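Local coordinates for protein monoglyceride lipase (Saccharomyces cerevisiae, PDB 4ZWN) that hydrolyses monoacylglycerides to free fatty acids and glycerol, preferring monounsaturated substrates, and also takes part in the breakdown of fatty acid ethyl esters, at residues 137-142 with 326-331; 151-156 with 161-166. The protein carries 2 engineered substitutions. One frame throughout, in Å; residues are numbered along the deposited sequence.

Contact 1 (137-142 with 326-331)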
loop_
_atom_site.group_PDB
_atom_site.type_symbol
_atom_site.label_atom_id
_atom_site.label_comp_id
_atom_site.label_asym_id
_atom_site.label_seq_id
_atom_site.Cartn_x
_atom_site.Cartn_y
_atom_site.Cartn_z
ATOM N N PRO A 137 5.108 -1.125 18.922
ATOM C CA PRO A 137 3.909 -1.483 18.157
ATOM C C PRO A 137 4.174 -1.604 16.659
ATOM O O PRO A 137 5.018 -0.885 16.114
ATOM C CB PRO A 137 2.956 -0.323 18.447
ATOM C CG PRO A 137 3.858 0.831 18.719
ATOM C CD PRO A 137 5.038 0.252 19.441
ATOM N N LEU A 138 3.455 -2.513 16.008
ATOM C CA LEU A 138 3.570 -2.709 14.569
ATOM C C LEU A 138 2.308 -2.250 13.856
ATOM O O LEU A 138 1.224 -2.788 14.086
ATOM C CB LEU A 138 3.844 -4.178 14.244
ATOM C CG LEU A 138 3.990 -4.512 12.759
ATOM C CD1 LEU A 138 5.192 -3.795 12.159
ATOM C CD2 LEU A 138 4.098 -6.015 12.553
ATOM N N PHE A 139 2.453 -1.250 12.991
ATOM C CA PHE A 139 1.331 -0.728 12.220
ATOM C C PHE A 139 1.403 -1.212 10.777
ATOM O O PHE A 139 2.477 -1.558 10.284
ATOM C CB PHE A 139 1.309 0.803 12.267
ATOM C CG PHE A 139 1.046 1.365 13.638
ATOM C CD1 PHE A 139 2.091 1.609 14.516
ATOM C CD2 PHE A 139 -0.245 1.653 14.046
ATOM C CE1 PHE A 139 1.852 2.125 15.777
ATOM C CE2 PHE A 139 -0.491 2.168 15.305
ATOM C CZ PHE A 139 0.559 2.406 16.171
ATOM N N MET A 140 0.256 -1.235 10.104
ATOM C CA MET A 140 0.191 -1.702 8.725
ATOM C C MET A 140 -0.337 -0.612 7.793
ATOM O O MET A 140 -1.389 -0.023 8.037
ATOM C CB MET A 140 -0.680 -2.960 8.628
ATOM C CG MET A 140 -0.803 -3.531 7.220
ATOM S SD MET A 140 -1.669 -5.115 7.171
ATOM C CE MET A 140 -0.511 -6.164 8.045
ATOM N N TRP A 141 0.410 -0.357 6.724
ATOM C CA TRP A 141 0.090 0.688 5.757
ATOM C C TRP A 141 0.048 0.096 4.356
ATOM O O TRP A 141 0.845 -0.778 4.024
ATOM C CB TRP A 141 1.125 1.812 5.835
ATOM C CG TRP A 141 0.987 2.910 4.812
ATOM C CD1 TRP A 141 0.382 4.120 4.991
ATOM C CD2 TRP A 141 1.498 2.913 3.472
ATOM N NE1 TRP A 141 0.472 4.870 3.844
ATOM C CE2 TRP A 141 1.152 4.153 2.895
ATOM C CE3 TRP A 141 2.208 1.986 2.699
ATOM C CZ2 TRP A 141 1.491 4.491 1.584
ATOM C CZ3 TRP A 141 2.544 2.323 1.395
ATOM C CH2 TRP A 141 2.186 3.565 0.853
ATOM N N GLY A 142 -0.879 0.570 3.533
ATOM C CA GLY A 142 -0.988 0.086 2.172
ATOM C C GLY A 142 -1.529 1.140 1.229
ATOM O O GLY A 142 -2.405 1.920 1.601
ATOM N N LYS A 326 -0.629 9.617 18.321
ATOM C CA LYS A 326 -1.809 9.446 19.158
ATOM C C LYS A 326 -1.964 8.000 19.636
ATOM O O LYS A 326 -2.442 7.754 20.745
ATOM C CB LYS A 326 -3.061 9.891 18.401
ATOM C CG LYS A 326 -4.327 9.881 19.234
ATOM C CD LYS A 326 -5.534 10.290 18.409
ATOM C CE LYS A 326 -6.778 10.368 19.273
ATOM N NZ LYS A 326 -6.969 9.114 20.055
ATOM N N HIS A 327 -1.537 7.050 18.807
ATOM C CA HIS A 327 -1.702 5.635 19.127
ATOM C C HIS A 327 -0.396 5.022 19.610
ATOM O O HIS A 327 -0.246 3.790 19.698
ATOM C CB HIS A 327 -2.252 4.890 17.920
ATOM C CG HIS A 327 -3.625 5.332 17.530
ATOM N ND1 HIS A 327 -3.858 6.426 16.722
ATOM C CD2 HIS A 327 -4.846 4.839 17.855
ATOM C CE1 HIS A 327 -5.160 6.580 16.559
ATOM N NE2 HIS A 327 -5.782 5.633 17.235
ATOM N N THR A 328 0.542 5.907 19.949
ATOM C CA THR A 328 1.751 5.504 20.676
ATOM C C THR A 328 2.048 6.435 21.863
ATOM O O THR A 328 3.170 6.453 22.425
ATOM C CB THR A 328 2.989 5.418 19.734
ATOM O OG1 THR A 328 3.208 6.665 19.073
ATOM C CG2 THR A 328 2.782 4.337 18.669
ATOM N N THR A 329 1.042 7.214 22.249
ATOM C CA THR A 329 1.176 8.145 23.361
ATOM C C THR A 329 1.118 7.417 24.700
ATOM O O THR A 329 0.145 6.725 24.999
ATOM C CB THR A 329 0.080 9.226 23.328
ATOM O OG1 THR A 329 0.219 10.085 24.467
ATOM C CG2 THR A 329 -1.300 8.587 23.346
ATOM N N THR A 330 2.166 7.575 25.501
ATOM C CA THR A 330 2.237 6.933 26.807
ATOM C C THR A 330 2.506 7.952 27.910
ATOM O O THR A 330 1.585 8.407 28.587
ATOM C CB THR A 330 3.330 5.848 26.845
ATOM O OG1 THR A 330 4.568 6.398 26.380
ATOM C CG2 THR A 330 2.941 4.670 25.965
ATOM N N GLU A 331 3.776 8.304 28.086
ATOM C CA GLU A 331 4.170 9.269 29.106
ATOM C C GLU A 331 5.644 9.121 29.465
ATOM O O GLU A 331 6.515 9.197 28.599
ATOM C CB GLU A 331 3.304 9.108 30.357
ATOM C CG GLU A 331 2.460 10.328 30.689
ATOM C CD GLU A 331 1.728 10.189 32.009
ATOM O OE1 GLU A 331 2.139 9.342 32.832
ATOM O OE2 GLU A 331 0.743 10.926 32.226
#

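Contact 2 (151-156 with 161-166)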
loop_
_atom_site.group_PDB
_atom_site.type_symbol
_atom_site.label_atom_id
_atom_site.label_comp_id
_atom_site.label_asym_id
_atom_site.label_seq_id
_atom_site.Cartn_x
_atom_site.Cartn_y
_atom_site.Cartn_z
ATOM N N LEU A 151 -6.615 -3.405 4.302
ATOM C CA LEU A 151 -7.941 -3.396 4.912
ATOM C C LEU A 151 -8.508 -4.807 5.022
ATOM O O LEU A 151 -9.236 -5.118 5.965
ATOM C CB LEU A 151 -8.895 -2.502 4.118
ATOM C CG LEU A 151 -8.531 -1.016 4.088
ATOM C CD1 LEU A 151 -9.566 -0.230 3.303
ATOM C CD2 LEU A 151 -8.390 -0.466 5.501
ATOM N N ASN A 152 -8.170 -5.662 4.061
ATOM C CA ASN A 152 -8.617 -7.049 4.104
ATOM C C ASN A 152 -7.888 -7.856 5.175
ATOM O O ASN A 152 -8.488 -8.715 5.820
ATOM C CB ASN A 152 -8.446 -7.715 2.738
ATOM C CG ASN A 152 -9.651 -7.512 1.837
ATOM O OD1 ASN A 152 -10.685 -8.157 2.012
ATOM N ND2 ASN A 152 -9.524 -6.615 0.868
ATOM N N TYR A 153 -6.599 -7.576 5.367
ATOM C CA TYR A 153 -5.834 -8.259 6.404
ATOM C C TYR A 153 -6.462 -8.005 7.768
ATOM O O TYR A 153 -6.482 -8.887 8.624
ATOM C CB TYR A 153 -4.368 -7.814 6.407
ATOM C CG TYR A 153 -3.500 -8.655 7.323
ATOM C CD1 TYR A 153 -2.888 -9.815 6.859
ATOM C CD2 TYR A 153 -3.309 -8.300 8.654
ATOM C CE1 TYR A 153 -2.100 -10.593 7.696
ATOM C CE2 TYR A 153 -2.524 -9.070 9.497
ATOM C CZ TYR A 153 -1.924 -10.215 9.014
ATOM O OH TYR A 153 -1.145 -10.983 9.850
ATOM N N ALA A 154 -6.990 -6.798 7.955
ATOM C CA ALA A 154 -7.685 -6.445 9.189
ATOM C C ALA A 154 -8.921 -7.321 9.421
ATOM O O ALA A 154 -9.410 -7.427 10.544
ATOM C CB ALA A 154 -8.079 -4.976 9.167
ATOM N N CYS A 155 -9.419 -7.949 8.360
ATOM C CA CYS A 155 -10.591 -8.810 8.466
ATOM C C CYS A 155 -10.221 -10.292 8.502
ATOM O O CYS A 155 -10.930 -11.099 9.105
ATOM C CB CYS A 155 -11.549 -8.554 7.301
ATOM S SG CYS A 155 -12.168 -6.859 7.187
ATOM N N GLN A 156 -9.109 -10.646 7.865
ATOM C CA GLN A 156 -8.785 -12.051 7.642
ATOM C C GLN A 156 -7.394 -12.456 8.123
ATOM O O GLN A 156 -7.066 -13.642 8.136
ATOM C CB GLN A 156 -8.913 -12.380 6.154
ATOM C CG GLN A 156 -7.786 -11.827 5.303
ATOM C CD GLN A 156 -7.991 -12.093 3.828
ATOM O OE1 GLN A 156 -8.858 -11.494 3.194
ATOM N NE2 GLN A 156 -7.198 -13.000 3.274
ATOM N N ASN A 161 -5.417 -9.118 15.173
ATOM C CA ASN A 161 -5.664 -8.553 16.498
ATOM C C ASN A 161 -4.374 -8.108 17.180
ATOM O O ASN A 161 -4.399 -7.547 18.275
ATOM C CB ASN A 161 -6.399 -9.563 17.384
ATOM C CG ASN A 161 -7.773 -9.921 16.845
ATOM O OD1 ASN A 161 -8.036 -11.075 16.503
ATOM N ND2 ASN A 161 -8.657 -8.932 16.770
ATOM N N GLU A 162 -3.247 -8.360 16.524
ATOM C CA GLU A 162 -1.948 -8.001 17.076
ATOM C C GLU A 162 -1.400 -6.734 16.424
ATOM O O GLU A 162 -0.501 -6.089 16.964
ATOM C CB GLU A 162 -0.966 -9.161 16.906
ATOM C CG GLU A 162 -1.464 -10.460 17.515
ATOM C CD GLU A 162 -0.597 -11.648 17.160
ATOM O OE1 GLU A 162 0.643 -11.540 17.277
ATOM O OE2 GLU A 162 -1.160 -12.689 16.758
ATOM N N ILE A 163 -1.941 -6.384 15.261
ATOM C CA ILE A 163 -1.568 -5.144 14.591
ATOM C C ILE A 163 -2.130 -3.959 15.368
ATOM O O ILE A 163 -3.302 -3.954 15.750
ATOM C CB ILE A 163 -2.071 -5.102 13.135
ATOM C CG1 ILE A 163 -1.561 -6.321 12.364
ATOM C CG2 ILE A 163 -1.623 -3.820 12.448
ATOM C CD1 ILE A 163 -0.051 -6.428 12.331
ATOM N N SER A 164 -1.288 -2.962 15.607
ATOM C CA SER A 164 -1.652 -1.841 16.462
ATOM C C SER A 164 -2.539 -0.827 15.755
ATOM O O SER A 164 -3.233 -0.052 16.405
ATOM C CB SER A 164 -0.395 -1.150 16.990
ATOM O OG SER A 164 0.275 -1.982 17.918
ATOM N N GLY A 165 -2.517 -0.831 14.428
ATOM C CA GLY A 165 -3.331 0.093 13.660
ATOM C C GLY A 165 -3.223 -0.125 12.165
ATOM O O GLY A 165 -2.221 -0.643 11.674
ATOM N N TYR A 166 -4.259 0.279 11.439
ATOM C CA TYR A 166 -4.292 0.107 9.993
ATOM C C TYR A 166 -4.421 1.444 9.279
ATOM O O TYR A 166 -5.245 2.282 9.645
ATOM C CB TYR A 166 -5.442 -0.815 9.590
ATOM C CG TYR A 166 -5.310 -2.221 10.128
ATOM C CD1 TYR A 166 -5.808 -2.554 11.381
ATOM C CD2 TYR A 166 -4.684 -3.213 9.384
ATOM C CE1 TYR A 166 -5.689 -3.839 11.877
ATOM C CE2 TYR A 166 -4.560 -4.501 9.872
ATOM C CZ TYR A 166 -5.067 -4.807 11.120
ATOM O OH TYR A 166 -4.948 -6.083 11.614
#

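Contact 1 (137-142 with 326-331)
A small packing contact without hydrogen bonds between its segments, with 131 Å² buried, sets P137 and F139 at the start of strand 138-143 against H327 and T328, just past helix 310-326 near the C-terminal end of the model. The methyl of T328 does most of the touching: CG2 of T328 lies 3.7 Å from CG of P137 and 3.8 Å from CE1 of F139, so one methyl packs against both the proline ring and the phenyl rim. It comes to F139 at the ring edge, near the ring plane. In this α/β hydrolase, strand 138-143 is a central strand of the mixed sheet and leads into the GXSXG motif. The contact sits at the other end of that strand, where it meets the chain leaving helix 310-326. With CG of F139 anti to its carbonyl carbon (chi1 -65°), the ring is directed toward residues 327-328, and its CZ comes 4.1 Å from CB of H327. The carbonyl O of H327 sits in the plane of the F139 ring, at its edge, 3.9 Å from CZ. Beyond CB, the H327 imidazole leads away from the strand, and its two nitrogens are taken by D291 and by the backbone O of W323. T328 points its hydroxyl elsewhere too: OG1 hydrogen-bonds R61, Y89 and the carbonyl of L324, while CG2 alone of its side chain meets P137 and F139.

Contact 2 (151-156 with 161-166)
I163 and Y166 meet A154 and Y153 in the β-α-β unit formed by strand 138-143, helix 145-156 and strand 165-169 of the α/β hydrolase fold, where the last turns of the helix pack on the approach to the next strand. The contact is buried and contains no hydrogen bond between its segments. I163 comes first: its CG1 lies 4.1 Å from CE2 of Y153, the two side chains crossing at about a right angle. The other branch, CG2, anti to the backbone N, stands 3.8 Å above the plane of the Y166 ring, offset toward the rim. Three residues on, Y166 contributes the largest share of the buried surface. Its ring is thus sandwiched between two aliphatic groups, since the methyl of A154 covers the opposite face. This is a CH-pi contact: CB of A154 is 3.5 Å from the centroid of the Y166 ring and 10° off the ring normal, almost directly over its centre. OH of Y166 hydrogen-bonds the backbone O of K160. An alanine in place of Y166 is likely to open a gap between A154 and I163 and to leave the backbone O of K160 without that hydroxyl. Y153, whose CG is anti to its backbone N (chi1 -171°), brings its ring beside the phenol end of Y166, and the two side chains cross at about a right angle. The Y153 hydroxyl bonds to E121 on helix 113-134, tying the ring to a second helix. OH of Y166 lies at the edge of the Y153 ring, near its plane, 4.0 Å from CD2 of Y153.

How the contacts relate
Contacts 1 and 2, with centres about 13 Å apart, meet through neighbouring parallel strands of one sheet. O of L138 lies 2.9 Å from N of S164 and N of M140 lies 3.0 Å from O of G165, both probable hydrogen bonds, so the start of strand 138-143 is paired with the segment that supplies I163 and Y166. Packing adds to this, with CD2 of F139 3.4 Å from N of G165. Along the chain, both segments of contact 2 fall between those of contact 1. Both contacts lie away from the probable catalytic residues S144, D272 and H302, yet strand 138-143 and helix 145-156 flank the turn bearing S144, consistent with a nucleophile elbow.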